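Local coordinates for Alr4995 protein (Nostoc sp., PDB 6LRG) that probably hydrolyses arginine to ornithine and converts that ornithine, through an NAD-binding Rossmann-fold region, probably to proline, at residues B[376-381]-B[557-562]; B[471-476]-B[672-677]; B[492-497]-B[519-524]; B[496-501]-B[632-637]; B[524-529]-B[594-599]. All blocks are in the same frame, centred on the assembly; numbering follows the deposited sequence.

Contact 1: residues B[376-381]-B[557-562]; sequences APDDFY and HLKVIN
A376 comes to a CA-CA distance of 6.5 Å from N562 where an irregular loop, folded back by a type II beta turn from P377 to F380, lies against helix 554-567 of the Rossmann-fold region. The loop links strands 366-369 and 388-392 of a separate mixed sheet, so the contact joins that sheet's loop to the Rossmann-fold region. N562 uses both ends of its carboxamide on the backbone of A376. Its OD1 takes the hydrogen of A376 N at 2.7 Å, with the donor in the carbonyl plane and on a lone pair. Its ND2 donates to A376 O at 2.8 Å in a nearly straight bond (168°), approaching from above the carbonyl plane of A376. CG of N562 is anti to its backbone N (chi1 -166°), which carries the amide out to the loop, where the paired bonds fix its rotation. The F380 ring meets this amide obliquely, its plane turned 63° from it, with CE1 3.6 Å from N562 CG, while A376 CB lies over one ring face, toward its rim. Farther along the ring, F380 CZ touches L558 CB at 4.1 Å. The more exposed margin is polar and looser: D378 OD2 and K559 NZ form a long salt bridge of 3.7 Å. One water joins D378 OD1 to N562 ND2, and a second accepts a weak bond from K559 NZ and donates to D379 OD1 at 2.7 Å.

Contact 2: residues B[471-476]-B[672-677]; sequences ELVVEQ and ESVGVV
V473 packs against both V674 and V676, and through it helix 467-486 lies along the end strand of the parallel Rossmann sheet. A single methyl does most of the touching: V473 CG2 is 3.5 Å from V676 CG1 and reaches V674 CG2 at 3.6 Å. It thus rests between two side chains that leave the strand on the same face, on either side of G675. With chi1 at 161°, V473 sets CG1 anti to its backbone N and leaves CG2 for the strand. The helix and strand segments run roughly antiparallel, at 142°, with their axes 9.2 Å apart, and no hydrogen bond joins them. Behind the two strand valines, V674 and V676 bond through their backbones to strand 651-656, and their side chains lean on V653 and V655. On the helix, V474 is directed to another neighbour, packing on F683 and L686 of helix 680-692. Farther out, E475 OE2 forms a salt bridge with R165 NH1 of the second subunit.

Contact 3: residues B[492-497]-B[519-524]; sequences VVTAGP and ALLGGN
V493 holds CG1 anti to its backbone N (chi1 170°) and L520 holds CG likewise (chi1 -179°), a pairing that brings V493 CG1 to 3.6 Å from L520 CD1. T494 places OG1 between its backbone N and carbonyl carbon (chi1 66°), which leaves CG2 to meet L521 CB at 4.0 Å while OG1 bonds to S635 OG. V492 CG1 touches L521 CD1 at 4.1 Å on the same face of the sheet, a face packed by helices 613-624 and 637-645. These are neighbouring parallel strands of the Rossmann fold, joined by a beta-alpha-beta crossover through helices 498-501 and 504-513. V493 straddles L520 as parallel pairing requires: its N donates to A519 O at 2.9 Å and its O accepts from L521 N at 2.8 Å. The next bond, A495 N to L521 O, is weak at 3.3 Å. The same oxygen, L521 O, also lies 3.1 Å from T494 CA in a CA-H...O contact. Beyond it the strands part, A495 lying opposite G522, whose O bonds to Y620 OH.

Contact 4: residues B[496-501]-B[632-637]; sequences GPVVIH and MLSSML. With NAD (nicotinamide-adenine-dinucleotide), chain C.
The carboxyl ends of two neighbouring parallel strands of the Rossmann sheet, 491-495 and 629-633, meet here. G496 N donates to L633 O at 3.1 Å, almost in line with the C=O bond (172°), and extends the strand pairing by one residue. Having no side chain, G496 lets its CA approach S634 O to 3.5 Å in a CA-H...O contact. Past this point the chain enters helix 498-501. There V499 crosses L633, its CG2 3.8 Å from L633 CB, while V498 CB rests 3.9 Å from S634 CB at the more exposed margin. S635 OG is hydrogen-bonded to S639 OG, linking the turn to helix 637-645. The following residues reach a NAD held by the third subunit: L637 CD1 lies 3.4 Å from ribose atom O4D of NAD. That dinucleotide is hydrogen-bonded to D656, D679 and N524 of the third subunit, so L637 adds an apolar neighbour from this chain. Strand ends that pass through a glycine into a helix or a turn at the carboxyl edge of a parallel sheet, the edge where cofactors bind, are typical of the Rossmann fold.

Contact 5: residues B[524-529]-B[594-599]; sequences NAIAVH and FVLAGS
L596 and A527 make the close part of this contact, between helix 524-536 and strand 594-597, an outermost strand of the parallel Rossmann sheet. L596 CD1 meets A527 CB at 3.7 Å; the other branch, CD2, comes only to 4.4 Å from I526 CG2. With chi1 at -54°, L596 carries CG anti to its carbonyl carbon, and the leucine forks over the first turn of the helix. M584 of helix 583-589 continues the apolar packing, touching both A527 and F594. The other side is looser and bridged by a water. N524 N and A597 O stand 4.1 Å apart, too far for a direct bond, and the water fills in, accepting from N524 N at 3.0 Å and donating to A597 O at 2.8 Å. The N524 side chain turns elsewhere, its OD1 bonded to T609 OG1 and L606 N; in the third subunit, N524 ND2 bonds to NAD. With no direct hydrogen bond across it, the contact rests on leucine packing, and the water satisfies one N-H at the helix start together with the carbonyl oxygen of A597.

Overall arrangement
Contacts 3, 4 and 5 form one cluster in the parallel sheet, with centres 7 to 11 Å apart; 3 and 5 are buried, 4 partly so. Contacts 3 and 4 share G496 and P497, and contacts 3 and 5 share N524. Strand pairing dominates in contact 3, a single backbone bond at a strand end in contact 4, and apolar packing with a bridging water in contact 5. Contact 2 reaches the same sheet at its far edge, mainly by valine methyls, and borders a second subunit. In contact 1, partly buried like contacts 2 and 4, side-chain hydrogen bonds and a long salt bridge carry much of the contact; it joins the Rossmann region to another sheet, and touches contact 5 through H557 against V528 and H529.

Contact 1: residues B[376-381]-B[557-562]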
# COMPACT_ATOMS: atom_id res chain seq x y z
N ALA B 376 -38.02 15.59 -5.42
CA ALA B 376 -37.84 16.89 -6.06
C ALA B 376 -38.50 16.83 -7.41
O ALA B 376 -38.61 15.75 -7.98
CB ALA B 376 -36.39 17.23 -6.19
N PRO B 377 -38.94 17.99 -7.93
CA PRO B 377 -39.39 18.07 -9.32
C PRO B 377 -38.25 17.71 -10.24
O PRO B 377 -37.08 17.70 -9.84
CB PRO B 377 -39.80 19.55 -9.50
CG PRO B 377 -39.17 20.26 -8.37
CD PRO B 377 -39.12 19.27 -7.23
N ASP B 378 -38.57 17.41 -11.48
CA ASP B 378 -37.55 16.93 -12.37
C ASP B 378 -36.67 18.09 -12.80
O ASP B 378 -37.16 19.22 -12.96
CB ASP B 378 -38.19 16.25 -13.56
CG ASP B 378 -37.26 15.30 -14.23
OD1 ASP B 378 -37.09 14.17 -13.71
OD2 ASP B 378 -36.68 15.71 -15.26
N ASP B 379 -35.37 17.82 -12.96
CA ASP B 379 -34.39 18.82 -13.38
C ASP B 379 -34.07 19.83 -12.28
O ASP B 379 -33.64 20.95 -12.56
CB ASP B 379 -34.86 19.54 -14.65
CG ASP B 379 -33.75 20.34 -15.32
OD1 ASP B 379 -32.62 19.82 -15.40
OD2 ASP B 379 -34.01 21.49 -15.75
N PHE B 380 -34.24 19.43 -11.01
CA PHE B 380 -33.90 20.31 -9.89
C PHE B 380 -32.40 20.62 -9.84
O PHE B 380 -31.56 19.76 -10.13
CB PHE B 380 -34.35 19.68 -8.58
CG PHE B 380 -33.67 18.36 -8.28
CD1 PHE B 380 -34.13 17.18 -8.85
CD2 PHE B 380 -32.57 18.31 -7.45
CE1 PHE B 380 -33.52 15.99 -8.58
CE2 PHE B 380 -31.95 17.10 -7.17
CZ PHE B 380 -32.42 15.94 -7.74
N TYR B 381 -32.05 21.85 -9.49
CA TYR B 381 -30.64 22.17 -9.38
C TYR B 381 -30.05 21.43 -8.17
O TYR B 381 -30.71 21.26 -7.15
CB TYR B 381 -30.45 23.68 -9.27
CG TYR B 381 -29.02 24.10 -8.95
CD1 TYR B 381 -28.05 24.18 -9.94
CD2 TYR B 381 -28.65 24.42 -7.64
CE1 TYR B 381 -26.75 24.57 -9.63
CE2 TYR B 381 -27.36 24.81 -7.34
CZ TYR B 381 -26.41 24.87 -8.32
OH TYR B 381 -25.13 25.26 -7.98
N HIS B 557 -26.14 11.28 -10.30
CA HIS B 557 -26.30 10.48 -9.10
C HIS B 557 -27.58 10.79 -8.31
O HIS B 557 -28.36 9.89 -7.97
CB HIS B 557 -25.08 10.69 -8.21
CG HIS B 557 -24.92 9.64 -7.17
ND1 HIS B 557 -24.49 8.36 -7.46
CD2 HIS B 557 -25.17 9.67 -5.84
CE1 HIS B 557 -24.46 7.65 -6.34
NE2 HIS B 557 -24.88 8.42 -5.35
N LEU B 558 -27.79 12.07 -8.00
CA LEU B 558 -29.01 12.52 -7.33
C LEU B 558 -30.24 12.30 -8.22
O LEU B 558 -31.33 12.00 -7.73
CB LEU B 558 -28.90 14.01 -6.96
CG LEU B 558 -28.24 14.38 -5.63
CD1 LEU B 558 -29.19 14.08 -4.47
CD2 LEU B 558 -26.92 13.65 -5.41
N LYS B 559 -30.07 12.45 -9.54
CA LYS B 559 -31.19 12.23 -10.44
C LYS B 559 -31.70 10.80 -10.35
O LYS B 559 -32.92 10.57 -10.32
CB LYS B 559 -30.82 12.56 -11.88
CG LYS B 559 -31.97 12.30 -12.87
CD LYS B 559 -31.56 12.53 -14.32
CE LYS B 559 -32.77 12.86 -15.21
NZ LYS B 559 -33.25 14.29 -15.08
N VAL B 560 -30.79 9.84 -10.28
CA VAL B 560 -31.20 8.46 -10.08
C VAL B 560 -31.91 8.28 -8.75
O VAL B 560 -32.92 7.58 -8.66
CB VAL B 560 -30.01 7.50 -10.14
CG1 VAL B 560 -30.46 6.10 -9.78
CG2 VAL B 560 -29.38 7.52 -11.52
N ILE B 561 -31.41 8.93 -7.71
CA ILE B 561 -32.03 8.78 -6.41
C ILE B 561 -33.42 9.41 -6.42
O ILE B 561 -34.38 8.81 -5.94
CB ILE B 561 -31.16 9.40 -5.30
CG1 ILE B 561 -29.85 8.62 -5.17
CG2 ILE B 561 -31.91 9.44 -3.97
CD1 ILE B 561 -28.80 9.33 -4.34
N ASN B 562 -33.54 10.60 -6.98
CA ASN B 562 -34.84 11.26 -7.03
C ASN B 562 -35.87 10.48 -7.84
O ASN B 562 -37.05 10.46 -7.50
CB ASN B 562 -34.68 12.67 -7.61
CG ASN B 562 -35.90 13.52 -7.38
OD1 ASN B 562 -36.26 13.77 -6.23
ND2 ASN B 562 -36.55 13.97 -8.46
O HOH W 1 -35.62 13.09 -10.97
O HOH W 2 -31.91 17.24 -15.02

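Contact 2: residues B[471-476]-B[672-677]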
# COMPACT_ATOMS: atom_id res chain seq x y z
N GLU B 471 -5.63 -16.40 -10.80
CA GLU B 471 -6.24 -17.28 -11.79
C GLU B 471 -6.46 -18.67 -11.19
O GLU B 471 -7.42 -19.36 -11.54
CB GLU B 471 -5.37 -17.36 -13.05
CG GLU B 471 -5.33 -18.73 -13.73
CD GLU B 471 -4.50 -18.72 -15.00
OE1 GLU B 471 -4.02 -17.63 -15.38
OE2 GLU B 471 -4.32 -19.80 -15.62
N LEU B 472 -5.58 -19.06 -10.27
CA LEU B 472 -5.76 -20.25 -9.45
C LEU B 472 -7.09 -20.23 -8.69
O LEU B 472 -7.93 -21.11 -8.90
CB LEU B 472 -4.63 -20.39 -8.43
CG LEU B 472 -3.33 -21.14 -8.68
CD1 LEU B 472 -2.28 -20.53 -7.78
CD2 LEU B 472 -3.50 -22.62 -8.37
N VAL B 473 -7.25 -19.25 -7.80
CA VAL B 473 -8.47 -19.10 -7.02
C VAL B 473 -9.71 -19.12 -7.90
O VAL B 473 -10.66 -19.86 -7.64
CB VAL B 473 -8.49 -17.80 -6.18
CG1 VAL B 473 -9.92 -17.45 -5.76
CG2 VAL B 473 -7.64 -17.96 -4.96
N VAL B 474 -9.69 -18.31 -8.95
CA VAL B 474 -10.82 -18.23 -9.87
C VAL B 474 -11.20 -19.60 -10.39
O VAL B 474 -12.38 -19.94 -10.48
CB VAL B 474 -10.53 -17.31 -11.05
CG1 VAL B 474 -11.56 -17.52 -12.17
CG2 VAL B 474 -10.52 -15.88 -10.59
N GLU B 475 -10.20 -20.39 -10.74
CA GLU B 475 -10.45 -21.75 -11.19
C GLU B 475 -11.17 -22.54 -10.11
O GLU B 475 -12.16 -23.23 -10.37
CB GLU B 475 -9.14 -22.44 -11.57
CG GLU B 475 -9.37 -23.86 -12.08
CD GLU B 475 -8.11 -24.55 -12.54
OE1 GLU B 475 -7.16 -24.65 -11.72
OE2 GLU B 475 -8.07 -25.01 -13.70
N GLN B 476 -10.69 -22.41 -8.88
CA GLN B 476 -11.25 -23.12 -7.75
C GLN B 476 -12.68 -22.66 -7.46
O GLN B 476 -13.58 -23.48 -7.34
CB GLN B 476 -10.37 -22.92 -6.52
CG GLN B 476 -10.88 -23.62 -5.28
CD GLN B 476 -9.99 -23.38 -4.08
OE1 GLN B 476 -10.46 -23.05 -2.99
NE2 GLN B 476 -8.68 -23.55 -4.27
N GLU B 672 -12.14 -23.29 4.43
CA GLU B 672 -13.46 -22.68 4.36
C GLU B 672 -13.42 -21.28 3.77
O GLU B 672 -14.37 -20.84 3.12
CB GLU B 672 -14.10 -22.66 5.75
CG GLU B 672 -14.58 -24.03 6.21
CD GLU B 672 -15.27 -24.00 7.57
OE1 GLU B 672 -14.63 -24.39 8.57
OE2 GLU B 672 -16.46 -23.60 7.63
N SER B 673 -12.32 -20.57 3.96
CA SER B 673 -12.22 -19.22 3.43
C SER B 673 -11.02 -19.07 2.49
O SER B 673 -9.89 -19.38 2.85
CB SER B 673 -12.13 -18.19 4.57
OG SER B 673 -10.93 -18.33 5.32
N VAL B 674 -11.29 -18.61 1.27
CA VAL B 674 -10.21 -18.26 0.35
C VAL B 674 -10.28 -16.76 0.03
O VAL B 674 -11.36 -16.17 -0.07
CB VAL B 674 -10.27 -19.09 -0.94
CG1 VAL B 674 -11.53 -18.80 -1.74
CG2 VAL B 674 -9.02 -18.85 -1.77
N GLY B 675 -9.11 -16.13 -0.10
CA GLY B 675 -9.04 -14.70 -0.32
C GLY B 675 -8.05 -14.35 -1.40
O GLY B 675 -7.09 -15.08 -1.62
N VAL B 676 -8.30 -13.24 -2.09
CA VAL B 676 -7.36 -12.69 -3.06
C VAL B 676 -7.33 -11.19 -3.01
O VAL B 676 -8.36 -10.54 -2.80
CB VAL B 676 -7.69 -13.08 -4.51
CG1 VAL B 676 -7.36 -14.52 -4.73
CG2 VAL B 676 -9.14 -12.76 -4.84
N VAL B 677 -6.15 -10.64 -3.23
CA VAL B 677 -5.99 -9.20 -3.20
C VAL B 677 -5.82 -8.67 -4.61
O VAL B 677 -4.70 -8.46 -5.06
CB VAL B 677 -4.79 -8.78 -2.34
CG1 VAL B 677 -4.79 -7.29 -2.15
CG2 VAL B 677 -4.84 -9.49 -1.00

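Contact 3: residues B[492-497]-B[519-524]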
# COMPACT_ATOMS: atom_id res chain seq x y z
N VAL B 492 -24.75 -16.84 -1.83
CA VAL B 492 -25.09 -15.48 -1.45
C VAL B 492 -23.98 -14.54 -1.91
O VAL B 492 -22.80 -14.89 -1.90
CB VAL B 492 -25.29 -15.36 0.07
CG1 VAL B 492 -25.59 -13.92 0.47
CG2 VAL B 492 -26.40 -16.30 0.54
N VAL B 493 -24.37 -13.34 -2.33
CA VAL B 493 -23.39 -12.36 -2.73
C VAL B 493 -23.51 -11.09 -1.90
O VAL B 493 -24.60 -10.57 -1.68
CB VAL B 493 -23.52 -12.02 -4.23
CG1 VAL B 493 -22.67 -10.82 -4.58
CG2 VAL B 493 -23.09 -13.21 -5.06
N THR B 494 -22.37 -10.62 -1.40
CA THR B 494 -22.32 -9.28 -0.82
C THR B 494 -21.44 -8.45 -1.75
O THR B 494 -20.39 -8.92 -2.19
CB THR B 494 -21.78 -9.27 0.64
OG1 THR B 494 -20.42 -9.68 0.66
CG2 THR B 494 -22.57 -10.22 1.50
N ALA B 495 -21.89 -7.24 -2.07
CA ALA B 495 -21.22 -6.43 -3.09
C ALA B 495 -21.19 -4.96 -2.73
O ALA B 495 -22.16 -4.44 -2.21
CB ALA B 495 -21.91 -6.62 -4.44
N GLY B 496 -20.08 -4.29 -3.02
CA GLY B 496 -19.98 -2.86 -2.84
C GLY B 496 -19.85 -2.17 -4.19
O GLY B 496 -19.73 -2.84 -5.21
N PRO B 497 -19.86 -0.83 -4.19
CA PRO B 497 -19.88 -0.02 -5.41
C PRO B 497 -18.63 -0.20 -6.25
O PRO B 497 -18.66 0.08 -7.44
CB PRO B 497 -19.97 1.41 -4.90
CG PRO B 497 -20.37 1.31 -3.51
CD PRO B 497 -19.84 0.02 -2.99
N ALA B 519 -29.22 -14.88 -3.47
CA ALA B 519 -29.48 -13.68 -2.70
C ALA B 519 -28.35 -12.67 -2.82
O ALA B 519 -27.18 -13.02 -2.99
CB ALA B 519 -29.73 -14.02 -1.25
N LEU B 520 -28.73 -11.41 -2.70
CA LEU B 520 -27.80 -10.31 -2.79
C LEU B 520 -27.93 -9.39 -1.56
O LEU B 520 -29.02 -8.93 -1.20
CB LEU B 520 -28.04 -9.56 -4.10
CG LEU B 520 -27.12 -8.37 -4.35
CD1 LEU B 520 -25.70 -8.85 -4.62
CD2 LEU B 520 -27.67 -7.57 -5.52
N LEU B 521 -26.81 -9.12 -0.92
CA LEU B 521 -26.81 -8.28 0.27
C LEU B 521 -25.86 -7.11 0.06
O LEU B 521 -24.71 -7.31 -0.29
CB LEU B 521 -26.40 -9.09 1.50
CG LEU B 521 -27.16 -10.38 1.82
CD1 LEU B 521 -26.62 -10.98 3.09
CD2 LEU B 521 -28.65 -10.10 1.97
N GLY B 522 -26.35 -5.88 0.23
CA GLY B 522 -25.46 -4.73 0.10
C GLY B 522 -25.96 -3.50 0.81
O GLY B 522 -26.68 -3.58 1.82
N GLY B 523 -25.59 -2.34 0.28
CA GLY B 523 -26.04 -1.08 0.82
C GLY B 523 -26.72 -0.21 -0.22
O GLY B 523 -26.96 -0.62 -1.35
N ASN B 524 -27.03 1.01 0.18
CA ASN B 524 -27.59 2.00 -0.70
C ASN B 524 -26.74 2.22 -1.94
O ASN B 524 -27.24 2.23 -3.06
CB ASN B 524 -27.73 3.30 0.07
CG ASN B 524 -28.67 4.26 -0.59
OD1 ASN B 524 -29.89 4.03 -0.62
ND2 ASN B 524 -28.13 5.35 -1.12

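Contact 4: residues B[496-501]-B[632-637]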
# COMPACT_ATOMS: atom_id res chain seq x y z
N GLY B 496 -20.08 -4.29 -3.02
CA GLY B 496 -19.98 -2.86 -2.84
C GLY B 496 -19.85 -2.17 -4.19
O GLY B 496 -19.73 -2.84 -5.21
N PRO B 497 -19.86 -0.83 -4.19
CA PRO B 497 -19.88 -0.02 -5.41
C PRO B 497 -18.63 -0.20 -6.25
O PRO B 497 -18.66 0.08 -7.44
CB PRO B 497 -19.97 1.41 -4.90
CG PRO B 497 -20.37 1.31 -3.51
CD PRO B 497 -19.84 0.02 -2.99
N VAL B 498 -17.55 -0.66 -5.63
CA VAL B 498 -16.33 -0.89 -6.40
C VAL B 498 -16.59 -1.95 -7.48
O VAL B 498 -16.00 -1.90 -8.55
CB VAL B 498 -15.18 -1.31 -5.49
CG1 VAL B 498 -13.90 -1.42 -6.29
CG2 VAL B 498 -15.00 -0.28 -4.40
N VAL B 499 -17.53 -2.85 -7.24
CA VAL B 499 -17.96 -3.76 -8.29
C VAL B 499 -18.41 -3.01 -9.56
O VAL B 499 -18.03 -3.35 -10.67
CB VAL B 499 -19.09 -4.68 -7.82
CG1 VAL B 499 -19.51 -5.64 -8.96
CG2 VAL B 499 -18.65 -5.46 -6.59
N ILE B 500 -19.22 -1.97 -9.39
CA ILE B 500 -19.67 -1.19 -10.53
C ILE B 500 -18.50 -0.41 -11.13
O ILE B 500 -18.20 -0.56 -12.30
CB ILE B 500 -20.77 -0.20 -10.14
CG1 ILE B 500 -21.87 -0.92 -9.37
CG2 ILE B 500 -21.33 0.47 -11.37
CD1 ILE B 500 -22.33 -2.21 -10.04
N HIS B 501 -17.84 0.40 -10.31
CA HIS B 501 -16.75 1.25 -10.77
C HIS B 501 -15.67 0.55 -11.59
O HIS B 501 -15.04 1.18 -12.43
CB HIS B 501 -16.09 1.94 -9.58
CG HIS B 501 -17.02 2.79 -8.78
ND1 HIS B 501 -16.75 3.18 -7.49
CD2 HIS B 501 -18.24 3.30 -9.09
CE1 HIS B 501 -17.75 3.91 -7.03
NE2 HIS B 501 -18.67 3.99 -7.98
N MET B 632 -17.89 -12.56 -1.45
CA MET B 632 -17.76 -11.23 -0.89
C MET B 632 -16.94 -10.32 -1.79
O MET B 632 -15.71 -10.42 -1.86
CB MET B 632 -17.17 -11.30 0.53
CG MET B 632 -18.13 -11.98 1.54
SD MET B 632 -17.51 -12.22 3.23
CE MET B 632 -15.97 -13.07 2.90
N LEU B 633 -17.64 -9.42 -2.48
CA LEU B 633 -17.04 -8.62 -3.53
C LEU B 633 -16.87 -7.15 -3.11
O LEU B 633 -17.80 -6.35 -3.21
CB LEU B 633 -17.88 -8.73 -4.80
CG LEU B 633 -18.15 -10.16 -5.31
CD1 LEU B 633 -19.17 -10.16 -6.45
CD2 LEU B 633 -16.85 -10.87 -5.73
N SER B 634 -15.67 -6.83 -2.63
CA SER B 634 -15.28 -5.49 -2.23
C SER B 634 -16.30 -4.74 -1.40
O SER B 634 -16.69 -3.63 -1.76
CB SER B 634 -14.96 -4.65 -3.47
OG SER B 634 -13.86 -5.21 -4.17
N SER B 635 -16.75 -5.33 -0.29
CA SER B 635 -17.78 -4.68 0.52
C SER B 635 -17.34 -4.34 1.93
O SER B 635 -18.03 -3.62 2.65
CB SER B 635 -19.03 -5.56 0.57
OG SER B 635 -18.68 -6.94 0.56
N MET B 636 -16.16 -4.84 2.31
CA MET B 636 -15.60 -4.72 3.66
C MET B 636 -16.62 -4.69 4.81
O MET B 636 -16.72 -5.62 5.59
CB MET B 636 -14.72 -3.49 3.75
CG MET B 636 -13.59 -3.66 4.77
SD MET B 636 -13.45 -2.28 5.94
CE MET B 636 -14.89 -2.56 6.99
N LEU B 637 -17.37 -3.60 4.93
CA LEU B 637 -18.31 -3.46 6.04
C LEU B 637 -19.39 -4.54 6.01
O LEU B 637 -19.71 -5.15 7.03
CB LEU B 637 -18.93 -2.07 6.00
CG LEU B 637 -20.13 -1.76 6.89
CD1 LEU B 637 -19.69 -1.64 8.34
CD2 LEU B 637 -20.85 -0.48 6.40
PA NAD C . -13.70 2.19 7.72
O1A NAD C . -14.41 3.49 7.55
O2A NAD C . -13.99 1.32 6.49
O5B NAD C . -12.11 2.33 7.80
C5B NAD C . -11.49 3.33 8.61
C4B NAD C . -10.20 3.85 7.91
O4B NAD C . -9.00 3.67 8.90
C3B NAD C . -9.90 3.19 6.89
O3B NAD C . -9.97 4.05 5.70
C2B NAD C . -8.32 2.67 7.05
O2B NAD C . -7.64 2.89 5.78
C1B NAD C . -7.81 3.39 7.97
N9A NAD C . -6.78 2.66 8.79
C8A NAD C . -6.43 1.39 9.10
N7A NAD C . -5.37 1.44 9.97
C5A NAD C . -5.07 2.74 10.19
C6A NAD C . -4.09 3.36 10.98
N6A NAD C . -3.05 2.89 11.84
N1A NAD C . -4.00 4.71 11.04
C2A NAD C . -4.87 5.49 10.31
N3A NAD C . -5.85 4.89 9.52
C4A NAD C . -5.94 3.52 9.46
O3 NAD C . -14.29 1.47 9.08
PN NAD C . -14.81 2.22 10.41
O1N NAD C . -13.72 2.08 11.45
O2N NAD C . -15.11 3.71 10.23
O5D NAD C . -16.10 1.44 10.93
C5D NAD C . -17.07 0.95 10.02
C4D NAD C . -18.39 0.74 10.81
O4D NAD C . -18.48 -0.50 11.25
C3D NAD C . -18.36 1.66 12.03
O3D NAD C . -19.45 2.50 12.12
C2D NAD C . -18.26 0.66 13.24
O2D NAD C . -18.86 1.21 14.50
C1D NAD C . -18.85 -0.41 12.84
N1N NAD C . -18.31 -1.49 13.67
C2N NAD C . -18.99 -1.98 14.81
C3N NAD C . -18.39 -3.00 15.60
C7N NAD C . -19.01 -3.61 16.90
O7N NAD C . -20.18 -3.42 17.23
N7N NAD C . -18.15 -4.37 17.77
C4N NAD C . -17.14 -3.49 15.24
C5N NAD C . -16.48 -2.98 14.12
C6N NAD C . -17.07 -1.98 13.33

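Contact 5: residues B[524-529]-B[594-599]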
# COMPACT_ATOMS: atom_id res chain seq x y z
N ASN B 524 -27.03 1.01 0.18
CA ASN B 524 -27.59 2.00 -0.70
C ASN B 524 -26.74 2.22 -1.94
O ASN B 524 -27.24 2.23 -3.06
CB ASN B 524 -27.73 3.30 0.07
CG ASN B 524 -28.67 4.26 -0.59
OD1 ASN B 524 -29.89 4.03 -0.62
ND2 ASN B 524 -28.13 5.35 -1.12
N ALA B 525 -25.43 2.39 -1.73
CA ALA B 525 -24.54 2.89 -2.77
C ALA B 525 -24.40 1.95 -3.98
O ALA B 525 -24.37 2.42 -5.11
CB ALA B 525 -23.18 3.16 -2.17
N ILE B 526 -24.32 0.64 -3.74
CA ILE B 526 -24.14 -0.33 -4.82
C ILE B 526 -25.33 -0.28 -5.76
O ILE B 526 -25.17 -0.31 -6.97
CB ILE B 526 -23.97 -1.78 -4.29
CG1 ILE B 526 -23.95 -2.77 -5.44
CG2 ILE B 526 -25.09 -2.17 -3.34
CD1 ILE B 526 -22.72 -2.68 -6.29
N ALA B 527 -26.53 -0.15 -5.20
CA ALA B 527 -27.74 -0.07 -5.97
C ALA B 527 -27.81 1.23 -6.75
O ALA B 527 -28.18 1.23 -7.91
CB ALA B 527 -28.95 -0.21 -5.07
N VAL B 528 -27.48 2.35 -6.10
CA VAL B 528 -27.56 3.62 -6.81
C VAL B 528 -26.53 3.65 -7.93
O VAL B 528 -26.83 4.07 -9.04
CB VAL B 528 -27.34 4.84 -5.90
CG1 VAL B 528 -27.33 6.11 -6.72
CG2 VAL B 528 -28.43 4.94 -4.85
N HIS B 529 -25.33 3.17 -7.65
CA HIS B 529 -24.29 3.21 -8.66
C HIS B 529 -24.59 2.27 -9.83
O HIS B 529 -24.37 2.62 -10.98
CB HIS B 529 -22.93 2.87 -8.05
CG HIS B 529 -22.31 4.02 -7.33
ND1 HIS B 529 -21.69 5.06 -7.99
CD2 HIS B 529 -22.26 4.32 -6.01
CE1 HIS B 529 -21.26 5.94 -7.10
NE2 HIS B 529 -21.60 5.52 -5.90
N PHE B 594 -33.08 -9.22 -2.54
CA PHE B 594 -31.93 -8.43 -2.12
C PHE B 594 -32.23 -7.65 -0.86
O PHE B 594 -33.38 -7.29 -0.59
CB PHE B 594 -31.48 -7.49 -3.24
CG PHE B 594 -32.53 -6.52 -3.69
CD1 PHE B 594 -33.37 -6.82 -4.74
CD2 PHE B 594 -32.67 -5.29 -3.06
CE1 PHE B 594 -34.33 -5.92 -5.16
CE2 PHE B 594 -33.63 -4.38 -3.49
CZ PHE B 594 -34.45 -4.70 -4.54
N VAL B 595 -31.20 -7.37 -0.07
CA VAL B 595 -31.35 -6.48 1.07
C VAL B 595 -30.38 -5.34 0.94
O VAL B 595 -29.19 -5.55 0.72
CB VAL B 595 -31.12 -7.19 2.41
CG1 VAL B 595 -31.42 -6.24 3.57
CG2 VAL B 595 -31.96 -8.47 2.51
N LEU B 596 -30.87 -4.12 1.10
CA LEU B 596 -30.00 -2.96 1.14
C LEU B 596 -30.01 -2.38 2.54
O LEU B 596 -30.98 -1.76 2.96
CB LEU B 596 -30.42 -1.93 0.10
CG LEU B 596 -30.53 -2.47 -1.33
CD1 LEU B 596 -31.09 -1.42 -2.30
CD2 LEU B 596 -29.19 -3.02 -1.84
N ALA B 597 -28.92 -2.59 3.28
CA ALA B 597 -28.86 -2.08 4.64
C ALA B 597 -28.32 -0.67 4.64
O ALA B 597 -27.31 -0.37 4.01
CB ALA B 597 -28.00 -2.96 5.50
N GLY B 598 -29.00 0.22 5.36
CA GLY B 598 -28.57 1.61 5.39
C GLY B 598 -27.21 1.85 6.03
O GLY B 598 -26.61 0.95 6.62
N SER B 599 -26.77 3.09 5.95
CA SER B 599 -25.47 3.52 6.45
C SER B 599 -25.48 5.01 6.73
O SER B 599 -26.30 5.76 6.18
CB SER B 599 -24.39 3.17 5.43
OG SER B 599 -23.59 4.30 5.11
O HOH W 3 -25.90 1.81 2.88